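Lovastatin nonaketide synthase, polyketide synthase component (Aspergillus terreus, PDB 7CPX) builds the dihydromonacolin L nonaketide of lovastatin from malonyl-CoA, using NADPH and S-adenosylmethionine, as a dimeric iterative polyketide synthase working with the partner protein LovC. Local coordinates at residues Ser1262-Ala1274 against Asn1818-Met1830. The protein carries 2 engineered substitutions. Sequence-based numbering, arbitrary orientation.
Sequences SPPDASTDHAMFA and NRMNSSRRPIYEM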
# COMPACT_ATOMS: atom_id res chain seq x y z
N SER A 1262 20.87 -1.58 -22.98
CA SER A 1262 21.82 -0.50 -22.80
C SER A 1262 21.88 0.32 -24.08
O SER A 1262 21.68 -0.23 -25.17
CB SER A 1262 23.22 -1.03 -22.46
OG SER A 1262 23.23 -1.67 -21.19
N PRO A 1263 22.15 1.62 -23.99
CA PRO A 1263 22.14 2.45 -25.19
C PRO A 1263 23.11 1.92 -26.23
O PRO A 1263 24.20 1.46 -25.88
CB PRO A 1263 22.58 3.83 -24.66
CG PRO A 1263 22.21 3.82 -23.23
CD PRO A 1263 22.41 2.40 -22.77
N PRO A 1264 22.74 1.97 -27.51
CA PRO A 1264 23.64 1.42 -28.53
C PRO A 1264 24.97 2.16 -28.56
O PRO A 1264 25.03 3.37 -28.33
CB PRO A 1264 22.86 1.62 -29.84
CG PRO A 1264 21.45 1.83 -29.42
CD PRO A 1264 21.51 2.51 -28.10
N ASP A 1265 26.03 1.42 -28.84
CA ASP A 1265 27.38 1.95 -28.92
C ASP A 1265 27.92 1.79 -30.33
O ASP A 1265 27.32 1.13 -31.19
CB ASP A 1265 28.30 1.25 -27.91
CG ASP A 1265 27.78 1.34 -26.49
OD1 ASP A 1265 27.10 2.34 -26.17
OD2 ASP A 1265 28.05 0.42 -25.70
N ALA A 1266 29.08 2.41 -30.57
CA ALA A 1266 29.72 2.27 -31.87
C ALA A 1266 30.08 0.82 -32.16
O ALA A 1266 30.15 0.42 -33.33
CB ALA A 1266 30.97 3.15 -31.93
N SER A 1267 30.30 0.02 -31.12
CA SER A 1267 30.57 -1.40 -31.32
C SER A 1267 29.39 -2.10 -31.97
O SER A 1267 29.57 -3.10 -32.67
CB SER A 1267 30.92 -2.06 -29.99
OG SER A 1267 29.85 -1.93 -29.07
N THR A 1268 28.18 -1.59 -31.75
CA THR A 1268 26.98 -2.14 -32.38
C THR A 1268 26.77 -1.61 -33.78
O THR A 1268 25.81 -2.03 -34.45
CB THR A 1268 25.74 -1.84 -31.53
OG1 THR A 1268 25.50 -0.43 -31.52
CG2 THR A 1268 25.94 -2.33 -30.10
N ASP A 1269 27.61 -0.70 -34.25
CA ASP A 1269 27.45 -0.14 -35.59
C ASP A 1269 27.57 -1.19 -36.68
O ASP A 1269 28.39 -2.11 -36.61
CB ASP A 1269 28.39 1.04 -35.83
CG ASP A 1269 28.01 2.26 -35.01
OD1 ASP A 1269 27.02 2.18 -34.25
OD2 ASP A 1269 28.70 3.29 -35.13
N HIS A 1270 26.73 -1.05 -37.71
CA HIS A 1270 26.77 -1.93 -38.87
C HIS A 1270 27.71 -1.36 -39.93
O HIS A 1270 27.40 -0.35 -40.57
CB HIS A 1270 25.37 -2.22 -39.41
CG HIS A 1270 25.32 -3.39 -40.34
ND1 HIS A 1270 25.70 -4.66 -39.96
CD2 HIS A 1270 24.93 -3.48 -41.64
CE1 HIS A 1270 25.54 -5.49 -40.98
NE2 HIS A 1270 25.08 -4.80 -42.01
N ALA A 1271 28.86 -2.01 -40.11
CA ALA A 1271 29.91 -1.51 -40.98
C ALA A 1271 29.81 -2.06 -42.40
O ALA A 1271 30.83 -2.20 -43.08
CB ALA A 1271 31.28 -1.84 -40.39
N MET A 1272 28.60 -2.38 -42.86
CA MET A 1272 28.47 -3.01 -44.18
C MET A 1272 28.97 -2.09 -45.28
O MET A 1272 29.69 -2.52 -46.19
CB MET A 1272 27.01 -3.40 -44.42
CG MET A 1272 26.05 -2.23 -44.58
SD MET A 1272 24.36 -2.77 -44.90
CE MET A 1272 23.70 -1.32 -45.71
N PHE A 1273 28.63 -0.80 -45.21
CA PHE A 1273 29.00 0.13 -46.26
C PHE A 1273 30.52 0.21 -46.39
O PHE A 1273 31.25 0.20 -45.39
CB PHE A 1273 28.43 1.52 -45.98
CG PHE A 1273 26.96 1.64 -46.27
CD1 PHE A 1273 26.43 1.23 -47.47
CD2 PHE A 1273 26.11 2.19 -45.32
CE1 PHE A 1273 25.08 1.35 -47.73
CE2 PHE A 1273 24.76 2.32 -45.58
CZ PHE A 1273 24.25 1.90 -46.78
N ALA A 1274 30.99 0.30 -47.63
CA ALA A 1274 32.41 0.45 -47.90
C ALA A 1274 32.58 1.14 -49.25
O ALA A 1274 31.68 1.11 -50.09
CB ALA A 1274 33.13 -0.90 -47.90
N ASN A 1818 27.73 6.22 -40.97
CA ASN A 1818 27.17 7.08 -39.95
C ASN A 1818 25.73 7.45 -40.28
O ASN A 1818 24.88 7.51 -39.39
CB ASN A 1818 28.02 8.34 -39.80
CG ASN A 1818 29.32 8.08 -39.07
OD1 ASN A 1818 29.42 7.15 -38.27
ND2 ASN A 1818 30.33 8.90 -39.34
N ARG A 1819 25.44 7.71 -41.55
CA ARG A 1819 24.07 8.02 -41.93
C ARG A 1819 23.14 6.86 -41.60
O ARG A 1819 22.06 7.06 -41.04
CB ARG A 1819 24.00 8.37 -43.42
CG ARG A 1819 24.45 9.78 -43.74
CD ARG A 1819 24.06 10.20 -45.15
NE ARG A 1819 25.03 9.78 -46.15
CZ ARG A 1819 26.14 10.44 -46.44
NH1 ARG A 1819 26.47 11.55 -45.80
NH2 ARG A 1819 26.94 9.98 -47.39
N MET A 1820 23.55 5.64 -41.94
CA MET A 1820 22.71 4.48 -41.66
C MET A 1820 22.54 4.27 -40.16
O MET A 1820 21.43 3.99 -39.69
CB MET A 1820 23.31 3.23 -42.31
CG MET A 1820 22.55 1.95 -42.02
SD MET A 1820 23.31 0.50 -42.77
CE MET A 1820 24.92 0.51 -41.99
N ASN A 1821 23.62 4.40 -39.40
CA ASN A 1821 23.57 4.11 -37.97
C ASN A 1821 22.92 5.22 -37.17
O ASN A 1821 22.50 4.98 -36.03
CB ASN A 1821 24.98 3.84 -37.45
CG ASN A 1821 25.59 2.60 -38.05
OD1 ASN A 1821 24.93 1.57 -38.20
ND2 ASN A 1821 26.87 2.68 -38.42
N SER A 1822 22.83 6.43 -37.72
CA SER A 1822 22.12 7.50 -37.04
C SER A 1822 20.65 7.17 -36.86
O SER A 1822 20.02 7.66 -35.92
CB SER A 1822 22.26 8.81 -37.82
OG SER A 1822 21.72 8.68 -39.12
N SER A 1823 20.10 6.34 -37.74
CA SER A 1823 18.75 5.83 -37.56
C SER A 1823 18.62 5.05 -36.27
O SER A 1823 17.50 4.92 -35.74
CB SER A 1823 18.39 4.95 -38.76
OG SER A 1823 17.22 4.19 -38.53
N ARG A 1824 19.73 4.55 -35.72
CA ARG A 1824 19.70 3.68 -34.55
C ARG A 1824 20.31 4.31 -33.30
O ARG A 1824 20.01 3.84 -32.20
CB ARG A 1824 20.44 2.37 -34.86
CG ARG A 1824 20.42 1.34 -33.74
CD ARG A 1824 21.08 0.06 -34.18
NE ARG A 1824 22.36 0.34 -34.82
CZ ARG A 1824 23.47 0.66 -34.16
NH1 ARG A 1824 23.50 0.69 -32.84
NH2 ARG A 1824 24.57 0.96 -34.84
N ARG A 1825 21.15 5.33 -33.43
CA ARG A 1825 21.75 5.97 -32.28
C ARG A 1825 22.17 7.38 -32.68
O ARG A 1825 22.25 7.69 -33.87
CB ARG A 1825 22.95 5.17 -31.75
CG ARG A 1825 24.16 5.16 -32.68
CD ARG A 1825 25.25 4.26 -32.14
NE ARG A 1825 26.48 4.34 -32.90
CZ ARG A 1825 27.45 5.23 -32.69
NH1 ARG A 1825 27.34 6.14 -31.74
NH2 ARG A 1825 28.54 5.19 -33.44
N PRO A 1826 22.45 8.25 -31.71
CA PRO A 1826 22.82 9.63 -32.04
C PRO A 1826 24.23 9.75 -32.60
O PRO A 1826 25.18 10.05 -31.87
CB PRO A 1826 22.68 10.38 -30.71
CG PRO A 1826 21.93 9.45 -29.80
CD PRO A 1826 22.29 8.08 -30.26
N ILE A 1827 24.38 9.50 -33.89
CA ILE A 1827 25.68 9.63 -34.55
C ILE A 1827 25.95 11.10 -34.82
O ILE A 1827 25.09 11.81 -35.37
CB ILE A 1827 25.70 8.82 -35.86
CG1 ILE A 1827 25.44 7.33 -35.58
CG2 ILE A 1827 27.03 9.02 -36.57
CD1 ILE A 1827 26.68 6.46 -35.53
N TYR A 1828 27.14 11.56 -34.45
CA TYR A 1828 27.54 12.95 -34.63
C TYR A 1828 28.67 13.04 -35.64
O TYR A 1828 29.62 12.25 -35.58
CB TYR A 1828 27.97 13.57 -33.30
CG TYR A 1828 26.84 13.78 -32.32
CD1 TYR A 1828 26.01 14.88 -32.42
CD2 TYR A 1828 26.61 12.88 -31.29
CE1 TYR A 1828 24.97 15.08 -31.53
CE2 TYR A 1828 25.58 13.07 -30.40
CZ TYR A 1828 24.76 14.17 -30.52
OH TYR A 1828 23.73 14.36 -29.64
N GLU A 1829 28.57 13.99 -36.56
CA GLU A 1829 29.60 14.24 -37.56
C GLU A 1829 29.88 15.73 -37.62
O GLU A 1829 28.99 16.56 -37.39
CB GLU A 1829 29.17 13.73 -38.94
CG GLU A 1829 30.28 13.74 -39.98
CD GLU A 1829 29.83 13.18 -41.31
OE1 GLU A 1829 28.65 12.78 -41.42
OE2 GLU A 1829 30.66 13.13 -42.25
N MET A 1830 31.13 16.08 -37.91
CA MET A 1830 31.53 17.49 -37.98
C MET A 1830 30.99 18.07 -39.28
O MET A 1830 31.55 17.86 -40.36
CB MET A 1830 33.04 17.62 -37.89
CG MET A 1830 33.53 19.02 -37.57
SD MET A 1830 34.20 19.17 -35.90
CE MET A 1830 32.78 18.72 -34.91
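Pro1264 lays CB and CG of its ring alongside Arg1824, CB at the edge of the guanidinium group, near its plane, while its CB also meets CB of Arg1825. Ala1266, at the start of the short 3-10 turn 1266-1268, presents its backbone to one face of the Arg1825 guanidinium; CD1 of Ile1827 lies against the opposite face, so the flat group is sandwiched. Thr1268 receives a weak hydrogen bond from Arg1824 NH1 on OG1, and its carbonyl oxygen sits over one face of that guanidinium group. Asp1269 is the hub of a salt-bridge network with Arg1824 and Arg1825. Arg1825 grips the Asp1269 carboxylate side-on, with NE on OD1 at 2.6 Å and NH2 on OD2 at 2.5 Å, both through syn lone pairs and with the two planes only 21° apart. Arg1824 NH2 reaches Asp1269 OD1 at 2.8 Å on the anti side and out of the carboxylate plane, the two flat groups being 62° apart. OD1 thus takes two donors, and the paired positive charges would probably favour an ionised aspartate. With Arg1825 extended from CG to NE and Arg1824 bent at chi3 (48°), the two neighbouring guanidinium groups converge on one acid. The backbone N of His1270 then donates to Asn1821 OD1 (3.2 Å), tilted out of the plane of the Asn1821 side-chain carbonyl. Beyond it, Met1272 CE and Phe1273 CE2 close on Met1820 SD at 3.5 and 3.6 Å; the sulfur stands oblique to the ring in a Met-aromatic contact, 4.6 Å from its centroid. The loop from dehydratase strand 1249-1260 to strand 1275-1280, which pairs with strand 1804-1811 at its sheet's edge, thereby packs on helix 1814-1822 and the turn after it. Helix 2363-2385 of the ketoreductase region touches Met1272, Phe1273 and Met1820, and the segment runs on into strand 1828-1832, antiparallel to strand 2139-2143.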